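Local coordinates for protein multiheme cytochrome cf (Carboxydothermus ferrireducens DSM 11255, PDB 6QVM) that probably transfers electrons through a chain of covalently bound c-type hemes to insoluble iron(III) outside the cell, while being held in the S-layer, at residues V93-D98 / T200-A205; R131-L136 / V172-K177; S255-S260 / T278-V283. All blocks are in the same frame, centred on the assembly; numbering follows the deposited sequence.

Contact 1. Residues V93-D98 / T200-A205; sequences VDLNYD and TEVVKA
Leu-95 and Asn-96, at the head of a tight turn, press on two successive valines of the helix. Leu-95 lays its CD1 methyl against Val-202 CG1 at 3.7 Å, the two side chains crossing at about a right angle. CG of Leu-95 stands beside its own backbone N (chi1 -63°), and the extended remainder of the chain then takes CD1 out to the valine. Next door, Asn-96 turns its amide oxygen onto the fork of Val-203: OD1 lies 3.2 Å from Val-203 CG2 and 3.7 Å from Val-203 CG1. This is a polar atom closely packed on methyls. The Leu-95 carbonyl oxygen touches Val-203 CG2 as well, and it is fixed by a hydrogen bond from Arg-199, the first residue of helix 199-212.

What presents these two residues is Asp-94. Its OD1 accepts from Asn-96 N at 3.0 Å, closing an Asx turn, with the N-H arriving from above the carboxylate plane. Its backbone N gives to Asp-98 OD2 at 2.8 Å in a nearly straight bond (170°), while its carbonyl oxygen takes both Tyr-97 N and Asp-98 N. The turn is thus clamped at both ends, and Asp-94 OD2 has a further partner in Tyr-37 OH.

In the fold, the loop between helices 79-86 and 102-113 is set against helix 199-212. Phe-109 of helix 102-113 touches both Leu-95 and Ala-205, Leu-100 and Ile-127 lie on Val-202, and helix 129-139 meets helix 199-212 at Ala-205.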
loop_
_atom_site.group_PDB
_atom_site.type_symbol
_atom_site.label_atom_id
_atom_site.label_comp_id
_atom_site.label_asym_id
_atom_site.label_seq_id
_atom_site.Cartn_x
_atom_site.Cartn_y
_atom_site.Cartn_z
ATOM N N VAL A 93 -4.744 25.291 -17.833
ATOM C CA VAL A 93 -4.860 26.586 -18.488
ATOM C C VAL A 93 -3.508 27.286 -18.458
ATOM O O VAL A 93 -2.840 27.345 -17.419
ATOM C CB VAL A 93 -5.949 27.433 -17.817
ATOM C CG1 VAL A 93 -5.830 28.897 -18.224
ATOM C CG2 VAL A 93 -7.326 26.900 -18.183
ATOM N N ASP A 94 -3.100 27.823 -19.605
ATOM C CA ASP A 94 -1.806 28.479 -19.757
ATOM C C ASP A 94 -2.034 29.847 -20.382
ATOM O O ASP A 94 -2.437 29.941 -21.546
ATOM C CB ASP A 94 -0.864 27.629 -20.614
ATOM C CG ASP A 94 0.575 28.131 -20.596
ATOM O OD1 ASP A 94 0.809 29.302 -20.218
ATOM O OD2 ASP A 94 1.476 27.344 -20.971
ATOM N N LEU A 95 -1.752 30.907 -19.619
ATOM C CA LEU A 95 -1.993 32.264 -20.097
ATOM C C LEU A 95 -1.060 32.668 -21.228
ATOM O O LEU A 95 -1.309 33.689 -21.874
ATOM C CB LEU A 95 -1.872 33.261 -18.943
ATOM C CG LEU A 95 -2.891 33.105 -17.810
ATOM C CD1 LEU A 95 -2.724 34.203 -16.767
ATOM C CD2 LEU A 95 -4.317 33.075 -18.344
ATOM N N ASN A 96 0.003 31.900 -21.480
ATOM C CA ASN A 96 0.847 32.152 -22.640
ATOM C C ASN A 96 0.171 31.769 -23.952
ATOM O O ASN A 96 0.634 32.200 -25.012
ATOM C CB ASN A 96 2.169 31.391 -22.507
ATOM C CG ASN A 96 3.061 31.945 -21.414
ATOM O OD1 ASN A 96 3.104 33.151 -21.180
ATOM N ND2 ASN A 96 3.795 31.065 -20.749
ATOM N N TYR A 97 -0.911 30.988 -23.905
ATOM C CA TYR A 97 -1.489 30.417 -25.120
ATOM C C TYR A 97 -3.010 30.450 -25.184
ATOM O O TYR A 97 -3.552 30.471 -26.293
ATOM C CB TYR A 97 -1.033 28.960 -25.285
ATOM C CG TYR A 97 0.464 28.776 -25.389
ATOM C CD1 TYR A 97 1.135 29.075 -26.568
ATOM C CD2 TYR A 97 1.204 28.290 -24.318
ATOM C CE1 TYR A 97 2.503 28.905 -26.676
ATOM C CE2 TYR A 97 2.572 28.114 -24.418
ATOM C CZ TYR A 97 3.216 28.422 -25.599
ATOM O OH TYR A 97 4.577 28.247 -25.697
ATOM N N ASP A 98 -3.723 30.458 -24.062
ATOM C CA ASP A 98 -5.149 30.167 -24.072
ATOM C C ASP A 98 -5.986 31.437 -24.176
ATOM O O ASP A 98 -5.488 32.542 -23.954
ATOM C CB ASP A 98 -5.525 29.389 -22.811
ATOM C CG ASP A 98 -5.070 27.946 -22.866
ATOM O OD1 ASP A 98 -4.968 27.404 -23.987
ATOM O OD2 ASP A 98 -4.814 27.356 -21.798
ATOM N N THR A 200 0.575 40.224 -23.624
ATOM C CA THR A 200 1.793 40.688 -22.968
ATOM C C THR A 200 1.505 41.219 -21.569
ATOM O O THR A 200 2.249 40.935 -20.623
ATOM C CB THR A 200 2.459 41.766 -23.826
ATOM O OG1 THR A 200 2.965 41.178 -25.030
ATOM C CG2 THR A 200 3.594 42.452 -23.066
ATOM N N GLU A 201 0.407 41.964 -21.414
ATOM C CA GLU A 201 0.092 42.555 -20.117
ATOM C C GLU A 201 -0.420 41.509 -19.134
ATOM O O GLU A 201 -0.110 41.575 -17.939
ATOM C CB GLU A 201 -0.919 43.684 -20.290
ATOM C CG GLU A 201 -0.360 44.862 -21.074
ATOM C CD GLU A 201 -1.364 45.989 -21.234
ATOM O OE1 GLU A 201 -2.411 45.766 -21.883
ATOM O OE2 GLU A 201 -1.122 47.087 -20.680
ATOM N N VAL A 202 -1.202 40.540 -19.617
ATOM C CA VAL A 202 -1.644 39.435 -18.768
ATOM C C VAL A 202 -0.445 38.640 -18.266
ATOM O O VAL A 202 -0.331 38.335 -17.072
ATOM C CB VAL A 202 -2.634 38.535 -19.529
ATOM C CG1 VAL A 202 -2.951 37.289 -18.718
ATOM C CG2 VAL A 202 -3.908 39.299 -19.852
ATOM N N VAL A 203 0.477 38.307 -19.172
ATOM C CA VAL A 203 1.634 37.499 -18.803
ATOM C C VAL A 203 2.550 38.267 -17.860
ATOM O O VAL A 203 3.094 37.701 -16.905
ATOM C CB VAL A 203 2.370 37.030 -20.071
ATOM C CG1 VAL A 203 3.770 36.527 -19.735
ATOM C CG2 VAL A 203 1.565 35.955 -20.765
ATOM N N LYS A 204 2.721 39.568 -18.096
ATOM C CA LYS A 204 3.516 40.377 -17.176
ATOM C C LYS A 204 2.868 40.438 -15.799
ATOM O O LYS A 204 3.568 40.509 -14.781
ATOM C CB LYS A 204 3.712 41.779 -17.755
ATOM C CG LYS A 204 4.698 42.657 -16.998
ATOM C CD LYS A 204 5.416 43.604 -17.945
ATOM C CE LYS A 204 6.302 44.576 -17.189
ATOM N NZ LYS A 204 5.497 45.562 -16.421
ATOM N N ALA A 205 1.536 40.394 -15.748
ATOM C CA ALA A 205 0.843 40.354 -14.466
ATOM C C ALA A 205 0.970 38.976 -13.826
ATOM O O ALA A 205 1.211 38.862 -12.619
ATOM C CB ALA A 205 -0.623 40.745 -14.645
#

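Contact 2. Residues R131-L136 / V172-K177; sequences RLAYFL and VWAVKK
Trp-173 sends its CG anti to the backbone N (chi1 160°), and the indole reaches out to the last turn of the segment Arg-131 to Leu-136. Leu-136 also has its CG anti to N (chi1 -169°), which brings that carbon to 4.3 Å from Trp-173 CH2. The ring arrives by the rim of its six-membered part. CH2 sits 3.9 Å from the backbone oxygen of Leu-136 and CZ3 lies 4.1 Å from the backbone oxygen of Ala-133, both oxygens being at the ring edge and near its plane. Carbonyls in such positions face aromatic C-H groups, whose slight positive charge probably makes the approach mildly attractive, although at these lengths it is chiefly packing.

Beside the indole, two alanines meet: Ala-133 CB and Ala-174 CB are 4.2 Å apart. Here the backbones come nearest, with 6.1 Å between CA of Ala-133 and CA of Ala-174, since only methyls stand between them. The local axes approach to 9.6 Å and cross at 80°, almost perpendicular, and within these two segments the touch comes down to four buried residues.

Around it, Leu-171 extends the surface of helix 165-176 that Ala-133 meets, and Leu-180, in the loop that follows, hydrogen-bonds through its backbone to Ala-174 and packs on Leu-132. Helix 102-113, through Phe-109 and Val-106, and helix 199-212, through Ala-205 and Val-209, also pack on helix 129-139. Helix 129-139 is therefore packed among three other helices.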
loop_
_atom_site.group_PDB
_atom_site.type_symbol
_atom_site.label_atom_id
_atom_site.label_comp_id
_atom_site.label_asym_id
_atom_site.label_seq_id
_atom_site.Cartn_x
_atom_site.Cartn_y
_atom_site.Cartn_z
ATOM N N ARG A 131 -9.899 45.285 -15.092
ATOM C CA ARG A 131 -10.188 44.133 -14.252
ATOM C C ARG A 131 -8.987 43.207 -14.119
ATOM O O ARG A 131 -8.920 42.425 -13.165
ATOM C CB ARG A 131 -11.419 43.390 -14.770
ATOM C CG ARG A 131 -12.654 43.749 -13.949
ATOM C CD ARG A 131 -13.946 43.129 -14.415
ATOM N NE ARG A 131 -14.182 41.781 -13.892
ATOM C CZ ARG A 131 -14.340 41.477 -12.602
ATOM N NH1 ARG A 131 -14.573 40.226 -12.235
ATOM N NH2 ARG A 131 -14.265 42.416 -11.671
ATOM N N LEU A 132 -8.027 43.286 -15.043
ATOM C CA LEU A 132 -6.738 42.652 -14.795
ATOM C C LEU A 132 -6.051 43.285 -13.594
ATOM O O LEU A 132 -5.455 42.584 -12.770
ATOM C CB LEU A 132 -5.843 42.747 -16.029
ATOM C CG LEU A 132 -4.398 42.271 -15.822
ATOM C CD1 LEU A 132 -4.358 40.775 -15.522
ATOM C CD2 LEU A 132 -3.524 42.608 -17.023
ATOM N N ALA A 133 -6.119 44.616 -13.482
ATOM C CA ALA A 133 -5.545 45.293 -12.324
ATOM C C ALA A 133 -6.269 44.908 -11.040
ATOM O O ALA A 133 -5.651 44.859 -9.970
ATOM C CB ALA A 133 -5.584 46.807 -12.529
ATOM N N TYR A 134 -7.571 44.632 -11.127
ATOM C CA TYR A 134 -8.329 44.188 -9.961
ATOM C C TYR A 134 -7.935 42.772 -9.561
ATOM O O TYR A 134 -7.550 42.521 -8.412
ATOM C CB TYR A 134 -9.825 44.279 -10.260
ATOM C CG TYR A 134 -10.729 43.753 -9.167
ATOM C CD1 TYR A 134 -10.772 44.362 -7.916
ATOM C CD2 TYR A 134 -11.567 42.666 -9.398
ATOM C CE1 TYR A 134 -11.613 43.889 -6.921
ATOM C CE2 TYR A 134 -12.410 42.186 -8.414
ATOM C CZ TYR A 134 -12.430 42.801 -7.178
ATOM O OH TYR A 134 -13.269 42.322 -6.197
ATOM N N PHE A 135 -8.021 41.828 -10.510
ATOM C CA PHE A 135 -7.605 40.453 -10.245
ATOM C C PHE A 135 -6.181 40.407 -9.710
ATOM O O PHE A 135 -5.857 39.582 -8.848
ATOM C CB PHE A 135 -7.709 39.604 -11.513
ATOM C CG PHE A 135 -9.103 39.406 -12.004
ATOM C CD1 PHE A 135 -10.176 39.441 -11.130
ATOM C CD2 PHE A 135 -9.342 39.168 -13.344
ATOM C CE1 PHE A 135 -11.470 39.250 -11.593
ATOM C CE2 PHE A 135 -10.638 38.971 -13.812
ATOM C CZ PHE A 135 -11.700 39.015 -12.935
ATOM N N LEU A 136 -5.313 41.287 -10.215
ATOM C CA LEU A 136 -3.937 41.325 -9.734
ATOM C C LEU A 136 -3.860 41.782 -8.283
ATOM O O LEU A 136 -2.980 41.339 -7.536
ATOM C CB LEU A 136 -3.098 42.243 -10.619
ATOM C CG LEU A 136 -1.591 42.171 -10.389
ATOM C CD1 LEU A 136 -1.080 40.760 -10.621
ATOM C CD2 LEU A 136 -0.885 43.150 -11.294
ATOM N N VAL A 172 -4.247 52.257 -10.681
ATOM C CA VAL A 172 -3.153 53.196 -10.463
ATOM C C VAL A 172 -2.035 52.537 -9.661
ATOM O O VAL A 172 -0.846 52.749 -9.932
ATOM C CB VAL A 172 -3.678 54.474 -9.789
ATOM C CG1 VAL A 172 -2.555 55.466 -9.580
ATOM C CG2 VAL A 172 -4.800 55.070 -10.611
ATOM N N TRP A 173 -2.399 51.750 -8.645
ATOM C CA TRP A 173 -1.409 50.962 -7.912
ATOM C C TRP A 173 -0.602 50.084 -8.860
ATOM O O TRP A 173 0.630 50.015 -8.776
ATOM C CB TRP A 173 -2.097 50.103 -6.844
ATOM C CG TRP A 173 -1.270 48.936 -6.384
ATOM C CD1 TRP A 173 -0.191 48.975 -5.546
ATOM C CD2 TRP A 173 -1.456 47.559 -6.738
ATOM N NE1 TRP A 173 0.305 47.708 -5.358
ATOM C CE2 TRP A 173 -0.455 46.820 -6.076
ATOM C CE3 TRP A 173 -2.371 46.878 -7.551
ATOM C CZ2 TRP A 173 -0.344 45.438 -6.199
ATOM C CZ3 TRP A 173 -2.260 45.505 -7.668
ATOM C CH2 TRP A 173 -1.255 44.800 -6.997
ATOM N N ALA A 174 -1.290 49.426 -9.793
ATOM C CA ALA A 174 -0.613 48.527 -10.721
ATOM C C ALA A 174 0.347 49.274 -11.642
ATOM O O ALA A 174 1.339 48.694 -12.097
ATOM C CB ALA A 174 -1.641 47.752 -11.541
ATOM N N VAL A 175 0.071 50.543 -11.932
ATOM C CA VAL A 175 0.940 51.334 -12.796
ATOM C C VAL A 175 2.097 51.942 -12.011
ATOM O O VAL A 175 3.222 52.023 -12.511
ATOM C CB VAL A 175 0.114 52.407 -13.530
ATOM C CG1 VAL A 175 1.024 53.409 -14.218
ATOM C CG2 VAL A 175 -0.806 51.750 -14.548
ATOM N N LYS A 176 1.850 52.373 -10.774
ATOM C CA LYS A 176 2.955 52.781 -9.913
ATOM C C LYS A 176 3.916 51.623 -9.681
ATOM O O LYS A 176 5.140 51.807 -9.702
ATOM C CB LYS A 176 2.418 53.305 -8.585
ATOM N N LYS A 177 3.377 50.423 -9.461
ATOM C CA LYS A 177 4.199 49.239 -9.256
ATOM C C LYS A 177 4.799 48.695 -10.547
ATOM O O LYS A 177 5.628 47.782 -10.483
ATOM C CB LYS A 177 3.373 48.151 -8.568
ATOM C CG LYS A 177 3.270 48.325 -7.064
ATOM C CD LYS A 177 4.594 48.024 -6.389
ATOM C CE LYS A 177 4.538 48.361 -4.911
ATOM N NZ LYS A 177 5.751 47.859 -4.204
#

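Contact 3. Residues S255-S260 / T278-V283; sequences SMLLWS and TELLFV
Trp-259 and Phe-282 meet as an offset edge-to-face pair: the indole directs the edge of its six-membered ring toward the face of the phenyl, with the planes at 75° and the centroids of those two rings 5.7 Å apart. The nearest atoms are Trp-259 CH2 and Phe-282 CE2, at 3.9 Å. One face of the indole is covered within its own segment by Leu-257, whose CB stands 3.7 Å above the Trp-259 plane, toward the rim. The same leucine then works across the contact with both branches. Its CD1 comes to the edge of the phenyl, near the ring plane, 4.0 Å from Phe-282 CE2, and its CD2 meets Leu-280 CD1 at 3.5 Å, the two leucines crossing at about a right angle.

Phe-282 has its CG beside the backbone N (chi1 -64°), and its ring leaves the strand toward the loop, where both Trp-259 and Leu-257 touch CE2. With the phenyl ring cut back to an alanine, the edge of Trp-259 and the CD1 methyl of Leu-257 would probably lose their partner, and a gap is likely to open between loop and strand. Trp-301 completes the aromatic group: it meets the rings of Trp-259 and Phe-282, and its NE1 hydrogen-bonds to Leu-258 O, tying down the type I turn from Ser-255 to Leu-258. Phe-294 and Val-273, on the strands flanking 279-284, also pack on Phe-282.

The arrangement is an apolar, aromatic-rich cover over one face of a five-stranded antiparallel meander. The long connection between its first two strands folds back over the central one, while Leu-281, between Leu-280 and Phe-282, touches a bound heme c.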
loop_
_atom_site.group_PDB
_atom_site.type_symbol
_atom_site.label_atom_id
_atom_site.label_comp_id
_atom_site.label_asym_id
_atom_site.label_seq_id
_atom_site.Cartn_x
_atom_site.Cartn_y
_atom_site.Cartn_z
ATOM N N SER A 255 -23.162 13.368 13.628
ATOM C CA SER A 255 -23.910 13.281 14.874
ATOM C C SER A 255 -24.214 11.845 15.284
ATOM O O SER A 255 -25.072 11.626 16.144
ATOM C CB SER A 255 -25.198 14.095 14.778
ATOM O OG SER A 255 -25.811 13.920 13.516
ATOM N N MET A 256 -23.514 10.859 14.709
ATOM C CA MET A 256 -23.808 9.464 15.023
ATOM C C MET A 256 -23.102 8.967 16.276
ATOM O O MET A 256 -23.290 7.805 16.646
ATOM C CB MET A 256 -23.451 8.548 13.844
ATOM C CG MET A 256 -22.029 8.688 13.358
ATOM S SD MET A 256 -21.285 7.149 12.816
ATOM C CE MET A 256 -20.827 6.440 14.393
ATOM N N LEU A 257 -22.298 9.806 16.928
ATOM C CA LEU A 257 -21.694 9.402 18.188
ATOM C C LEU A 257 -22.629 9.594 19.374
ATOM O O LEU A 257 -22.293 9.160 20.480
ATOM C CB LEU A 257 -20.391 10.170 18.415
ATOM C CG LEU A 257 -19.353 9.868 17.337
ATOM C CD1 LEU A 257 -18.043 10.597 17.588
ATOM C CD2 LEU A 257 -19.145 8.365 17.251
ATOM N N LEU A 258 -23.785 10.223 19.158
ATOM C CA LEU A 258 -24.795 10.435 20.192
ATOM C C LEU A 258 -24.173 11.091 21.425
ATOM O O LEU A 258 -24.200 10.556 22.532
ATOM C CB LEU A 258 -25.492 9.116 20.538
ATOM C CG LEU A 258 -26.029 8.364 19.316
ATOM C CD1 LEU A 258 -26.691 7.061 19.722
ATOM C CD2 LEU A 258 -26.983 9.247 18.519
ATOM N N TRP A 259 -23.591 12.271 21.198
ATOM C CA TRP A 259 -22.798 12.939 22.228
ATOM C C TRP A 259 -23.618 13.279 23.465
ATOM O O TRP A 259 -23.081 13.273 24.580
ATOM C CB TRP A 259 -22.165 14.206 21.656
ATOM C CG TRP A 259 -20.912 13.950 20.877
ATOM C CD1 TRP A 259 -20.759 14.031 19.527
ATOM C CD2 TRP A 259 -19.642 13.548 21.404
ATOM N NE1 TRP A 259 -19.469 13.712 19.178
ATOM C CE2 TRP A 259 -18.762 13.414 20.313
ATOM C CE3 TRP A 259 -19.164 13.290 22.691
ATOM C CZ2 TRP A 259 -17.427 13.041 20.473
ATOM C CZ3 TRP A 259 -17.842 12.918 22.848
ATOM C CH2 TRP A 259 -16.987 12.802 21.745
ATOM N N SER A 260 -24.913 13.567 23.299
ATOM C CA SER A 260 -25.736 13.907 24.454
ATOM C C SER A 260 -25.873 12.745 25.427
ATOM O O SER A 260 -26.276 12.960 26.573
ATOM C CB SER A 260 -27.119 14.371 24.008
ATOM O OG SER A 260 -27.790 13.351 23.296
ATOM N N THR A 278 -14.153 -1.889 14.756
ATOM C CA THR A 278 -15.206 -2.158 15.728
ATOM C C THR A 278 -15.344 -1.097 16.812
ATOM O O THR A 278 -16.384 -1.058 17.475
ATOM C CB THR A 278 -14.987 -3.519 16.403
ATOM O OG1 THR A 278 -13.679 -3.543 16.983
ATOM C CG2 THR A 278 -15.129 -4.656 15.402
ATOM N N GLU A 279 -14.351 -0.231 17.006
ATOM C CA GLU A 279 -14.376 0.621 18.183
ATOM C C GLU A 279 -13.710 1.958 17.892
ATOM O O GLU A 279 -12.838 2.064 17.025
ATOM C CB GLU A 279 -13.685 -0.072 19.360
ATOM C CG GLU A 279 -14.033 0.513 20.712
ATOM C CD GLU A 279 -13.588 -0.378 21.854
ATOM O OE1 GLU A 279 -12.394 -0.755 21.887
ATOM O OE2 GLU A 279 -14.445 -0.722 22.700
ATOM N N LEU A 280 -14.146 2.976 18.630
ATOM C CA LEU A 280 -13.552 4.304 18.612
ATOM C C LEU A 280 -12.922 4.591 19.968
ATOM O O LEU A 280 -13.561 4.388 21.005
ATOM C CB LEU A 280 -14.605 5.367 18.294
ATOM C CG LEU A 280 -15.290 5.293 16.929
ATOM C CD1 LEU A 280 -16.214 6.486 16.747
ATOM C CD2 LEU A 280 -14.262 5.239 15.809
ATOM N N LEU A 281 -11.677 5.052 19.954
ATOM C CA LEU A 281 -11.017 5.596 21.129
ATOM C C LEU A 281 -10.869 7.100 20.951
ATOM O O LEU A 281 -10.822 7.604 19.826
ATOM C CB LEU A 281 -9.647 4.951 21.351
ATOM C CG LEU A 281 -9.607 3.448 21.637
ATOM C CD1 LEU A 281 -8.176 3.018 21.921
ATOM C CD2 LEU A 281 -10.517 3.066 22.794
ATOM N N PHE A 282 -10.802 7.818 22.065
ATOM C CA PHE A 282 -10.830 9.271 22.044
ATOM C C PHE A 282 -9.627 9.830 22.788
ATOM O O PHE A 282 -9.250 9.331 23.852
ATOM C CB PHE A 282 -12.149 9.790 22.627
ATOM C CG PHE A 282 -13.354 9.398 21.809
ATOM C CD1 PHE A 282 -13.930 8.146 21.959
ATOM C CD2 PHE A 282 -13.882 10.262 20.862
ATOM C CE1 PHE A 282 -15.020 7.772 21.202
ATOM C CE2 PHE A 282 -14.974 9.889 20.093
ATOM C CZ PHE A 282 -15.544 8.643 20.268
ATOM N N VAL A 283 -9.031 10.868 22.209
ATOM C CA VAL A 283 -7.763 11.424 22.662
ATOM C C VAL A 283 -8.000 12.867 23.088
ATOM O O VAL A 283 -8.439 13.696 22.280
ATOM C CB VAL A 283 -6.695 11.337 21.561
ATOM C CG1 VAL A 283 -5.438 12.081 21.973
ATOM C CG2 VAL A 283 -6.380 9.874 21.247
#

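How the contacts relate
From the N terminus, contact 1 opens first, in the loop after helix 79-86, and closes only at helix 199-212. Contact 2 is nested inside that long loop, joining helix 129-139 to helix 165-176. The two touch directly: Leu-136 CD1 lies 3.6 Å from Ala-205 O, so helix 129-139 of contact 2 packs directly on helix 199-212 of contact 1, and their centres are about 15 Å apart. Together they tie up a helical region that may correspond to the S-layer binding module. Contact 3 follows in series, a short closure that ties a loop to the central strand of the five-stranded sheet beside a heme. Its centre is about 51 Å from the centre of each of the other two.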